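Local structure of extracellular solute-binding protein family 1 (Pseudothermotoga lettingae, 5CI5) at residues G61-L73 with A82-A94. The protein binds alpha-D-tagatopyranose and is probably the sugar-binding component of an ABC transporter. Numbering follows the deposited sequence.
With T6T (alpha-D-tagatopyranose), chain C.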
ATOM      1  N   GLY A  61      -6.171  -7.816   9.963  1.00 13.45           N
ATOM      2  CA  GLY A  61      -6.568  -6.669   9.160  1.00 12.13           C
ATOM      3  C   GLY A  61      -5.525  -5.558   9.169  1.00 10.39           C
ATOM      4  O   GLY A  61      -4.742  -5.405  10.106  1.00 11.51           O
ATOM      5  N   PHE A  62      -5.515  -4.752   8.124  1.00  8.75           N
ATOM      6  CA  PHE A  62      -4.491  -3.739   7.999  1.00  7.17           C
ATOM      7  C   PHE A  62      -4.491  -2.702   9.091  1.00 10.56           C
ATOM      8  O   PHE A  62      -3.442  -2.340   9.582  1.00 11.43           O
ATOM      9  CB  PHE A  62      -4.609  -2.989   6.661  1.00  8.12           C
ATOM     10  CG  PHE A  62      -3.564  -1.911   6.481  1.00  9.38           C
ATOM     11  CD1 PHE A  62      -2.230  -2.246   6.315  1.00  9.29           C
ATOM     12  CD2 PHE A  62      -3.909  -0.584   6.511  1.00 11.33           C
ATOM     13  CE1 PHE A  62      -1.260  -1.276   6.164  1.00  9.45           C
ATOM     14  CE2 PHE A  62      -2.937   0.407   6.361  1.00 13.49           C
ATOM     15  CZ  PHE A  62      -1.615   0.062   6.192  1.00 11.37           C
ATOM     16  N   ASP A  63      -5.659  -2.221   9.482  1.00  9.71           N
ATOM     17  CA  ASP A  63      -5.719  -0.950  10.193  1.00 11.54           C
ATOM     18  C   ASP A  63      -5.105  -1.031  11.599  1.00 16.04           C
ATOM     19  O   ASP A  63      -4.684  -0.005  12.139  1.00 17.30           O
ATOM     20  CB  ASP A  63      -7.160  -0.457  10.286  1.00 11.99           C
ATOM     21  CG  ASP A  63      -7.735  -0.027   8.940  1.00 12.25           C
ATOM     22  OD1 ASP A  63      -7.059  -0.151   7.906  1.00 12.81           O
ATOM     23  OD2 ASP A  63      -8.892   0.453   8.920  1.00 14.05           O
ATOM     24  N   THR A  64      -5.042  -2.224  12.173  1.00 13.13           N
ATOM     25  CA  THR A  64      -4.449  -2.381  13.509  1.00 14.65           C
ATOM     26  C   THR A  64      -3.223  -3.278  13.519  1.00 11.71           C
ATOM     27  O   THR A  64      -2.695  -3.598  14.596  1.00 12.14           O
ATOM     28  CB  THR A  64      -5.467  -2.946  14.535  1.00 13.93           C
ATOM     29  OG1 THR A  64      -5.928  -4.235  14.129  1.00 18.36           O
ATOM     30  CG2 THR A  64      -6.646  -2.014  14.666  1.00 19.11           C
ATOM     31  N   TYR A  65      -2.725  -3.658  12.340  1.00 11.75           N
ATOM     32  CA  TYR A  65      -1.680  -4.672  12.312  1.00 10.92           C
ATOM     33  C   TYR A  65      -0.328  -4.136  12.822  1.00 10.42           C
ATOM     34  O   TYR A  65       0.376  -4.850  13.536  1.00 10.03           O
ATOM     35  CB  TYR A  65      -1.538  -5.264  10.905  1.00 10.24           C
ATOM     36  CG  TYR A  65      -0.457  -6.331  10.784  1.00  9.21           C
ATOM     37  CD1 TYR A  65      -0.355  -7.354  11.721  1.00  9.08           C
ATOM     38  CD2 TYR A  65       0.461  -6.316   9.729  1.00 10.21           C
ATOM     39  CE1 TYR A  65       0.617  -8.343  11.607  1.00 10.65           C
ATOM     40  CE2 TYR A  65       1.453  -7.311   9.608  1.00  8.40           C
ATOM     41  CZ  TYR A  65       1.534  -8.299  10.566  1.00 11.00           C
ATOM     42  OH  TYR A  65       2.490  -9.279  10.485  1.00 10.01           O
ATOM     43  N   TYR A  66       0.032  -2.898  12.501  1.00  9.04           N
ATOM     44  CA  TYR A  66       1.320  -2.359  12.953  1.00  9.81           C
ATOM     45  C   TYR A  66       1.422  -2.419  14.473  1.00 10.17           C
ATOM     46  O   TYR A  66       2.400  -2.891  15.031  1.00  9.30           O
ATOM     47  CB  TYR A  66       1.508  -0.921  12.485  1.00 10.27           C
ATOM     48  CG  TYR A  66       2.836  -0.316  12.896  1.00  9.74           C
ATOM     49  CD1 TYR A  66       4.020  -0.719  12.283  1.00  9.17           C
ATOM     50  CD2 TYR A  66       2.918   0.647  13.895  1.00 11.90           C
ATOM     51  CE1 TYR A  66       5.244  -0.152  12.649  1.00  9.71           C
ATOM     52  CE2 TYR A  66       4.142   1.205  14.271  1.00  8.41           C
ATOM     53  CZ  TYR A  66       5.299   0.797  13.653  1.00 10.36           C
ATOM     54  OH  TYR A  66       6.506   1.367  14.045  1.00 13.81           O
ATOM     55  N   ASP A  67       0.386  -1.931  15.134  1.00 11.25           N
ATOM     56  CA  ASP A  67       0.400  -1.877  16.589  1.00 12.04           C
ATOM     57  C   ASP A  67       0.486  -3.273  17.200  1.00 12.34           C
ATOM     58  O   ASP A  67       1.209  -3.471  18.173  1.00 11.89           O
ATOM     59  CB  ASP A  67      -0.831  -1.141  17.101  1.00 14.90           C
ATOM     60  CG  ASP A  67      -0.773   0.356  16.814  1.00 26.55           C
ATOM     61  OD1 ASP A  67       0.342   0.900  16.612  1.00 21.68           O
ATOM     62  OD2 ASP A  67      -1.845   0.987  16.778  1.00 27.50           O
ATOM     63  N   LYS A  68      -0.227  -4.238  16.631  1.00  9.94           N
ATOM     64  CA  LYS A  68      -0.131  -5.614  17.122  1.00 11.60           C
ATOM     65  C   LYS A  68       1.255  -6.217  16.900  1.00 12.48           C
ATOM     66  O   LYS A  68       1.795  -6.931  17.768  1.00 11.47           O
ATOM     67  CB  LYS A  68      -1.190  -6.478  16.450  1.00 11.33           C
ATOM     68  CG  LYS A  68      -2.607  -6.111  16.882  1.00 13.31           C
ATOM     69  CD  LYS A  68      -3.652  -6.958  16.153  1.00 20.67           C
ATOM     70  CE  LYS A  68      -5.008  -6.919  16.867  1.00 31.75           C
ATOM     71  NZ  LYS A  68      -5.545  -5.552  16.926  1.00 41.27           N
ATOM     72  N   LEU A  69       1.828  -5.958  15.729  1.00 12.20           N
ATOM     73  CA  LEU A  69       3.136  -6.523  15.423  1.00 12.29           C
ATOM     74  C   LEU A  69       4.220  -5.892  16.325  1.00 11.13           C
ATOM     75  O   LEU A  69       5.052  -6.599  16.883  1.00 10.58           O
ATOM     76  CB  LEU A  69       3.465  -6.350  13.929  1.00 10.39           C
ATOM     77  CG  LEU A  69       4.801  -6.951  13.470  1.00  9.09           C
ATOM     78  CD1 LEU A  69       4.925  -8.439  13.882  1.00 11.08           C
ATOM     79  CD2 LEU A  69       4.979  -6.776  11.948  1.00 10.09           C
ATOM     80  N   VAL A  70       4.174  -4.578  16.494  1.00  8.09           N
ATOM     81  CA  VAL A  70       5.113  -3.903  17.374  1.00 11.06           C
ATOM     82  C   VAL A  70       4.997  -4.464  18.802  1.00 13.78           C
ATOM     83  O   VAL A  70       5.996  -4.756  19.465  1.00 11.92           O
ATOM     84  CB  VAL A  70       4.885  -2.380  17.386  1.00 12.34           C
ATOM     85  CG1 VAL A  70       5.683  -1.723  18.510  1.00 16.66           C
ATOM     86  CG2 VAL A  70       5.289  -1.785  16.047  1.00 12.31           C
ATOM     87  N   THR A  71       3.762  -4.629  19.256  1.00 11.35           N
ATOM     88  CA  THR A  71       3.517  -5.159  20.599  1.00 12.97           C
ATOM     89  C   THR A  71       4.231  -6.492  20.791  1.00 15.53           C
ATOM     90  O   THR A  71       4.905  -6.731  21.802  1.00 17.17           O
ATOM     91  CB  THR A  71       2.000  -5.343  20.841  1.00 15.81           C
ATOM     92  OG1 THR A  71       1.358  -4.061  20.776  1.00 20.09           O
ATOM     93  CG2 THR A  71       1.729  -5.995  22.208  1.00 18.21           C
ATOM     94  N   ALA A  72       4.111  -7.356  19.794  1.00 13.48           N
ATOM     95  CA  ALA A  72       4.732  -8.669  19.856  1.00 14.30           C
ATOM     96  C   ALA A  72       6.261  -8.593  19.787  1.00 13.86           C
ATOM     97  O   ALA A  72       6.970  -9.312  20.496  1.00 11.97           O
ATOM     98  CB  ALA A  72       4.206  -9.539  18.738  1.00 12.15           C
ATOM     99  N   LEU A  73       6.782  -7.752  18.905  1.00 11.75           N
ATOM    100  CA  LEU A  73       8.216  -7.697  18.732  1.00 10.79           C
ATOM    101  C   LEU A  73       8.877  -7.088  19.958  1.00 13.02           C
ATOM    102  O   LEU A  73       9.954  -7.532  20.384  1.00 15.08           O
ATOM    103  CB  LEU A  73       8.584  -6.916  17.471  1.00 10.11           C
ATOM    104  CG  LEU A  73       8.175  -7.510  16.129  1.00 11.75           C
ATOM    105  CD1 LEU A  73       8.449  -6.552  14.998  1.00 12.91           C
ATOM    106  CD2 LEU A  73       8.906  -8.837  15.887  1.00 16.21           C
ATOM    107  N   ALA A  82       6.732 -13.089   9.722  1.00  8.01           N
ATOM    108  CA  ALA A  82       5.696 -12.045   9.792  1.00  6.57           C
ATOM    109  C   ALA A  82       5.702 -11.193   8.552  1.00  8.64           C
ATOM    110  O   ALA A  82       6.753 -10.859   8.034  1.00  8.67           O
ATOM    111  CB  ALA A  82       5.895 -11.117  11.010  1.00  9.55           C
ATOM    112  N   PHE A  83       4.507 -10.844   8.098  1.00  7.60           N
ATOM    113  CA  PHE A  83       4.333  -9.786   7.129  1.00  8.05           C
ATOM    114  C   PHE A  83       4.781  -8.454   7.731  1.00  7.53           C
ATOM    115  O   PHE A  83       4.463  -8.153   8.873  1.00 11.09           O
ATOM    116  CB  PHE A  83       2.870  -9.703   6.707  1.00  7.62           C
ATOM    117  CG  PHE A  83       2.552 -10.478   5.455  1.00  9.39           C
ATOM    118  CD1 PHE A  83       2.830 -11.839   5.353  1.00 10.32           C
ATOM    119  CD2 PHE A  83       1.956  -9.832   4.372  1.00  9.12           C
ATOM    120  CE1 PHE A  83       2.547 -12.530   4.185  1.00 12.76           C
ATOM    121  CE2 PHE A  83       1.681 -10.513   3.213  1.00 10.21           C
ATOM    122  CZ  PHE A  83       1.973 -11.863   3.113  1.00 12.26           C
ATOM    123  N   ALA A  84       5.484  -7.659   6.937  1.00  5.93           N
ATOM    124  CA  ALA A  84       5.877  -6.308   7.340  1.00  7.15           C
ATOM    125  C   ALA A  84       5.763  -5.413   6.110  1.00  5.71           C
ATOM    126  O   ALA A  84       6.212  -5.770   5.009  1.00  8.74           O
ATOM    127  CB  ALA A  84       7.283  -6.272   7.919  1.00  9.04           C
ATOM    128  N   ASP A  85       5.144  -4.264   6.291  1.00  6.02           N
ATOM    129  CA  ASP A  85       4.913  -3.297   5.199  1.00  5.32           C
ATOM    130  C   ASP A  85       6.239  -2.799   4.604  1.00  5.29           C
ATOM    131  O   ASP A  85       7.161  -2.436   5.313  1.00  7.70           O
ATOM    132  CB  ASP A  85       4.063  -2.147   5.754  1.00  6.80           C
ATOM    133  CG  ASP A  85       3.348  -1.368   4.698  1.00  9.49           C
ATOM    134  OD1 ASP A  85       3.921  -1.118   3.605  1.00  6.94           O
ATOM    135  OD2 ASP A  85       2.183  -0.988   4.974  1.00  7.26           O
ATOM    136  N   LEU A  86       6.324  -2.792   3.275  1.00  5.94           N
ATOM    137  CA  LEU A  86       7.475  -2.203   2.607  1.00  6.00           C
ATOM    138  C   LEU A  86       7.605  -0.706   2.893  1.00  6.65           C
ATOM    139  O   LEU A  86       8.675  -0.115   2.686  1.00  8.09           O
ATOM    140  CB  LEU A  86       7.389  -2.458   1.103  1.00  7.60           C
ATOM    141  CG  LEU A  86       7.468  -3.924   0.651  1.00  6.98           C
ATOM    142  CD1 LEU A  86       7.539  -3.948  -0.875  1.00 10.18           C
ATOM    143  CD2 LEU A  86       8.652  -4.670   1.265  1.00  6.59           C
ATOM    144  N   GLY A  87       6.534  -0.090   3.385  1.00  6.81           N
ATOM    145  CA  GLY A  87       6.544   1.316   3.746  1.00  8.36           C
ATOM    146  C   GLY A  87       7.139   1.587   5.114  1.00  8.44           C
ATOM    147  O   GLY A  87       6.446   2.027   6.040  1.00  8.38           O
ATOM    148  N   GLY A  88       8.440   1.341   5.234  1.00  9.25           N
ATOM    149  CA  GLY A  88       9.209   1.787   6.386  1.00 10.22           C
ATOM    150  C   GLY A  88       9.273   0.869   7.587  1.00  7.92           C
ATOM    151  O   GLY A  88      10.026   1.141   8.544  1.00 10.23           O
ATOM    152  N   TRP A  89       8.476  -0.191   7.624  1.00  7.93           N
ATOM    153  CA  TRP A  89       8.489  -1.007   8.839  1.00  7.41           C
ATOM    154  C   TRP A  89       9.807  -1.758   9.019  1.00  6.06           C
ATOM    155  O   TRP A  89      10.260  -1.926  10.153  1.00  9.17           O
ATOM    156  CB  TRP A  89       7.366  -2.036   8.867  1.00  8.34           C
ATOM    157  CG  TRP A  89       5.955  -1.515   8.829  1.00  6.90           C
ATOM    158  CD1 TRP A  89       5.516  -0.243   8.491  1.00  6.64           C
ATOM    159  CD2 TRP A  89       4.781  -2.264   9.148  1.00  7.41           C
ATOM    160  NE1 TRP A  89       4.148  -0.192   8.556  1.00  7.33           N
ATOM    161  CE2 TRP A  89       3.670  -1.410   8.964  1.00  8.90           C
ATOM    162  CE3 TRP A  89       4.563  -3.569   9.581  1.00  7.06           C
ATOM    163  CZ2 TRP A  89       2.367  -1.834   9.177  1.00  9.70           C
ATOM    164  CZ3 TRP A  89       3.266  -3.995   9.785  1.00  7.69           C
ATOM    165  CH2 TRP A  89       2.187  -3.127   9.592  1.00  9.21           C
ATOM    166  N   VAL A  90      10.404  -2.257   7.939  1.00  7.69           N
ATOM    167  CA  VAL A  90      11.577  -3.102   8.110  1.00  7.35           C
ATOM    168  C   VAL A  90      12.757  -2.290   8.680  1.00 11.39           C
ATOM    169  O   VAL A  90      13.384  -2.689   9.663  1.00  7.86           O
ATOM    170  CB  VAL A  90      11.911  -3.834   6.791  1.00  7.25           C
ATOM    171  CG1 VAL A  90      13.211  -4.558   6.906  1.00 10.30           C
ATOM    172  CG2 VAL A  90      10.801  -4.824   6.517  1.00  9.02           C
ATOM    173  N   PRO A  91      13.031  -1.103   8.136  1.00  7.99           N
ATOM    174  CA  PRO A  91      14.062  -0.273   8.795  1.00  8.92           C
ATOM    175  C   PRO A  91      13.761   0.084  10.241  1.00  8.10           C
ATOM    176  O   PRO A  91      14.674   0.071  11.082  1.00  9.14           O
ATOM    177  CB  PRO A  91      14.096   0.986   7.915  1.00 11.19           C
ATOM    178  CG  PRO A  91      13.693   0.484   6.581  1.00 10.53           C
ATOM    179  CD  PRO A  91      12.615  -0.532   6.846  1.00  8.48           C
ATOM    180  N   THR A  92      12.496   0.373  10.551  1.00  9.86           N
ATOM    181  CA  THR A  92      12.105   0.687  11.919  1.00  8.84           C
ATOM    182  C   THR A  92      12.432  -0.498  12.856  1.00  8.92           C
ATOM    183  O   THR A  92      13.061  -0.324  13.921  1.00 10.13           O
ATOM    184  CB  THR A  92      10.615   1.008  11.998  1.00  9.83           C
ATOM    185  OG1 THR A  92      10.343   2.138  11.169  1.00 13.11           O
ATOM    186  CG2 THR A  92      10.169   1.312  13.404  1.00 10.33           C
ATOM    187  N   PHE A  93      12.012  -1.699  12.469  1.00  8.26           N
ATOM    188  CA  PHE A  93      12.224  -2.858  13.346  1.00  8.52           C
ATOM    189  C   PHE A  93      13.688  -3.276  13.395  1.00  8.86           C
ATOM    190  O   PHE A  93      14.187  -3.676  14.452  1.00  8.98           O
ATOM    191  CB  PHE A  93      11.388  -4.067  12.897  1.00  8.97           C
ATOM    192  CG  PHE A  93       9.893  -3.819  12.823  1.00  9.50           C
ATOM    193  CD1 PHE A  93       9.268  -2.834  13.569  1.00  7.97           C
ATOM    194  CD2 PHE A  93       9.124  -4.603  11.986  1.00 10.03           C
ATOM    195  CE1 PHE A  93       7.891  -2.631  13.455  1.00  9.44           C
ATOM    196  CE2 PHE A  93       7.759  -4.422  11.882  1.00 10.50           C
ATOM    197  CZ  PHE A  93       7.146  -3.431  12.636  1.00  7.94           C
ATOM    198  N   ALA A  94      14.383  -3.183  12.255  1.00  8.23           N
ATOM    199  CA  ALA A  94      15.778  -3.624  12.154  1.00  9.81           C
ATOM    200  C   ALA A  94      16.691  -2.766  13.026  1.00  9.68           C
ATOM    201  O   ALA A  94      17.651  -3.259  13.602  1.00  9.40           O
ATOM    202  CB  ALA A  94      16.250  -3.579  10.690  1.00  9.28           C
TER
HETATM  203  O3  T6T C 501       0.578  -0.807  -0.570  1.00  7.87           O
HETATM  204  C3  T6T C 501       0.438  -1.693   0.536  1.00  7.35           C
HETATM  205  C4  T6T C 501       1.159  -1.090   1.741  1.00  6.93           C
HETATM  206  O4  T6T C 501       2.517  -0.785   1.396  1.00  7.46           O
HETATM  207  C5  T6T C 501       0.412   0.158   2.158  1.00  6.51           C
HETATM  208  O5  T6T C 501       1.043   0.756   3.292  1.00  8.17           O
HETATM  209  C6  T6T C 501      -1.047  -0.173   2.454  1.00  6.41           C
HETATM  210  O6  T6T C 501      -1.646  -0.720   1.280  1.00  8.35           O
HETATM  211  C2  T6T C 501      -1.013  -1.917   0.818  1.00  5.91           C
HETATM  212  O2  T6T C 501      -1.155  -2.941   1.809  1.00  7.34           O
HETATM  213  C1  T6T C 501      -1.770  -2.362  -0.453  1.00  8.87           C
HETATM  214  O1  T6T C 501      -1.228  -3.477  -1.060  1.00  8.76           O
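Phe62 CE1 lies 3.7 Å from Asp85 OD2, which sits at the edge of the phenyl ring. Both residues line the tagatose pocket. Asp85 accepts from two sugar hydroxyls, O4 to OD1 at 2.6 Å and O5 to OD2 at 2.7 Å. Its OD1 also takes the N-H of Gly87, closing an Asx turn that steadies the carboxylate.

With chi1 at 180°, CG anti to the backbone N, the Tyr65 ring extends to strand 81-85. Its OH donates to Phe83 O at 2.8 Å, in the carbonyl plane and on a lone pair. Tyr66 turns its ring edge to the face of Trp89, CD1 standing 3.4 Å from CE2. Asp85 CB covers the opposite indole face, so Trp89 backs a residue that binds the sugar. Leu69 CD2 touches Phe83 O and the Phe93 ring. Phe93 fits as a knob among Tyr66, Leu69, Val70 and Leu73, with Leu73 CD1 3.7 Å from its centroid in a CH-pi contact.

Helix 62-75 is the beta-alpha-beta crossover between strands 55-60 and 81-85, which flank strand 25-30. It touches Trp28 of that middle strand. Segment 89-94 runs at 22° to segment 62-73, and helix 376-391 meets Tyr66 and Thr92 through Pro377.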